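Local coordinates for protein vestitone reductase (Medicago sativa, PDB 2P4H) that catalyses the stereospecific NADPH-dependent reduction of (3R)-vestitone, the penultimate step in making the defence compound medicarpin, at residues A[120-125]-A[169-174]. Numbering follows the deposited sequence.
Sequences FIYTSS and KAVLEF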
# COMPACT_ATOMS: atom_id res chain seq x y z
N PHE A 120 -8.26 12.93 3.29
CA PHE A 120 -7.11 12.75 2.41
C PHE A 120 -6.39 11.54 3.00
O PHE A 120 -5.95 11.58 4.15
CB PHE A 120 -6.20 13.99 2.45
CG PHE A 120 -4.99 13.89 1.56
CD1 PHE A 120 -3.89 13.13 1.92
CD2 PHE A 120 -4.96 14.57 0.34
CE1 PHE A 120 -2.77 13.05 1.09
CE2 PHE A 120 -3.85 14.50 -0.50
CZ PHE A 120 -2.75 13.73 -0.12
N ILE A 121 -6.29 10.47 2.22
CA ILE A 121 -5.64 9.26 2.71
C ILE A 121 -4.35 9.00 1.95
O ILE A 121 -4.34 8.82 0.72
CB ILE A 121 -6.58 8.04 2.59
CG1 ILE A 121 -7.89 8.34 3.32
CG2 ILE A 121 -5.92 6.81 3.20
CD1 ILE A 121 -8.87 7.18 3.36
N TYR A 122 -3.25 8.98 2.70
CA TYR A 122 -1.93 8.77 2.14
C TYR A 122 -1.44 7.36 2.39
O TYR A 122 -1.49 6.86 3.52
CB TYR A 122 -0.94 9.76 2.75
CG TYR A 122 0.44 9.66 2.16
CD1 TYR A 122 0.68 10.10 0.85
CD2 TYR A 122 1.50 9.09 2.87
CE1 TYR A 122 1.94 9.98 0.27
CE2 TYR A 122 2.77 8.97 2.29
CZ TYR A 122 2.97 9.41 0.99
OH TYR A 122 4.21 9.29 0.39
N THR A 123 -0.95 6.72 1.34
CA THR A 123 -0.42 5.37 1.42
C THR A 123 1.02 5.38 1.91
O THR A 123 1.89 5.91 1.23
CB THR A 123 -0.46 4.68 0.03
OG1 THR A 123 -1.82 4.44 -0.35
CG2 THR A 123 0.31 3.37 0.05
N SER A 124 1.27 4.83 3.10
CA SER A 124 2.63 4.75 3.60
C SER A 124 3.11 3.31 3.54
O SER A 124 2.47 2.47 2.90
CB SER A 124 2.75 5.32 5.02
OG SER A 124 4.13 5.51 5.34
N SER A 125 4.20 3.01 4.24
CA SER A 125 4.81 1.69 4.17
C SER A 125 5.46 1.22 5.46
O SER A 125 5.83 2.04 6.30
CB SER A 125 5.86 1.74 3.06
OG SER A 125 6.85 0.74 3.19
N LYS A 169 6.10 11.79 7.03
CA LYS A 169 6.26 12.84 8.03
C LYS A 169 5.81 14.18 7.45
O LYS A 169 5.14 14.95 8.12
CB LYS A 169 7.71 12.94 8.50
CG LYS A 169 8.14 11.79 9.40
CD LYS A 169 9.49 12.05 10.03
CE LYS A 169 9.85 10.98 11.05
NZ LYS A 169 11.13 11.30 11.74
N ALA A 170 6.18 14.44 6.20
CA ALA A 170 5.82 15.69 5.55
C ALA A 170 4.30 15.82 5.41
O ALA A 170 3.73 16.88 5.64
CB ALA A 170 6.49 15.79 4.19
N VAL A 171 3.66 14.72 5.03
CA VAL A 171 2.21 14.71 4.86
C VAL A 171 1.49 14.99 6.18
O VAL A 171 0.58 15.82 6.24
CB VAL A 171 1.74 13.35 4.29
CG1 VAL A 171 0.23 13.21 4.40
CG2 VAL A 171 2.16 13.24 2.83
N LEU A 172 1.90 14.31 7.25
CA LEU A 172 1.27 14.51 8.55
C LEU A 172 1.45 15.94 9.04
O LEU A 172 0.51 16.57 9.53
CB LEU A 172 1.85 13.52 9.56
CG LEU A 172 1.49 12.05 9.32
CD1 LEU A 172 2.42 11.16 10.11
CD2 LEU A 172 0.03 11.81 9.71
N GLU A 173 2.66 16.47 8.89
CA GLU A 173 2.94 17.83 9.34
C GLU A 173 2.16 18.87 8.55
O GLU A 173 1.55 19.76 9.13
CB GLU A 173 4.43 18.13 9.23
CG GLU A 173 4.83 19.50 9.75
CD GLU A 173 4.43 19.70 11.20
OE1 GLU A 173 4.83 18.88 12.05
OE2 GLU A 173 3.72 20.68 11.50
N PHE A 174 2.17 18.75 7.23
CA PHE A 174 1.45 19.70 6.39
C PHE A 174 -0.04 19.65 6.68
O PHE A 174 -0.69 20.68 6.79
CB PHE A 174 1.69 19.40 4.91
CG PHE A 174 1.11 20.43 3.99
CD1 PHE A 174 1.86 21.54 3.61
CD2 PHE A 174 -0.19 20.32 3.52
CE1 PHE A 174 1.32 22.53 2.78
CE2 PHE A 174 -0.75 21.30 2.69
CZ PHE A 174 0.01 22.40 2.32
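Val171 meets the strand with both of its methyl groups, one laid on the aromatic ring of Tyr122 and the other touching both that tyrosine's CB and, more loosely, the ring of Phe120. CG2 stands almost exactly over the middle of the Tyr122 ring, 3.9 Å from the centroid and only 8° off the ring normal, which makes this a face-on CH-pi contact. Val171 CG1 lies 4.0 Å from Tyr122 CB and 4.5 Å from Phe120 CE1, approaching that ring at a slant. With CG1 anti to the backbone N (chi1 167°), the two valine methyls fork toward different parts of the strand. Tyr122 holds its own CG anti to the backbone N (chi1 -176°), which carries the ring out toward the helix, while its rotation about CB-CG presents a face to the valine.

The two aromatic residues sit two positions apart and therefore project from the same side of strand 119-125, while Ile121 between them points to the other side of the sheet. The nearest pair of CA atoms, those of Tyr122 and Val171, are 7.7 Å apart. Helix 158-177 is seated against an interior strand of the parallel Rossmann-type sheet, and it runs on to strand 182-187, the neighbour of 119-125, as a beta-alpha-beta connection. Ala167, from the same helix, also touches Tyr122, whereas Leu108 of helix 95-111 packs on Phe120. Tyr160, which probably contacts NADP(+), belongs to this helix too, about 8 Å from Tyr122 between side chains.

All three touching residues are buried and their meeting is wholly apolar, so the joint between helix and sheet probably depends here on shape fit and burial, helped by CH-pi attraction, rather than on directional bonds.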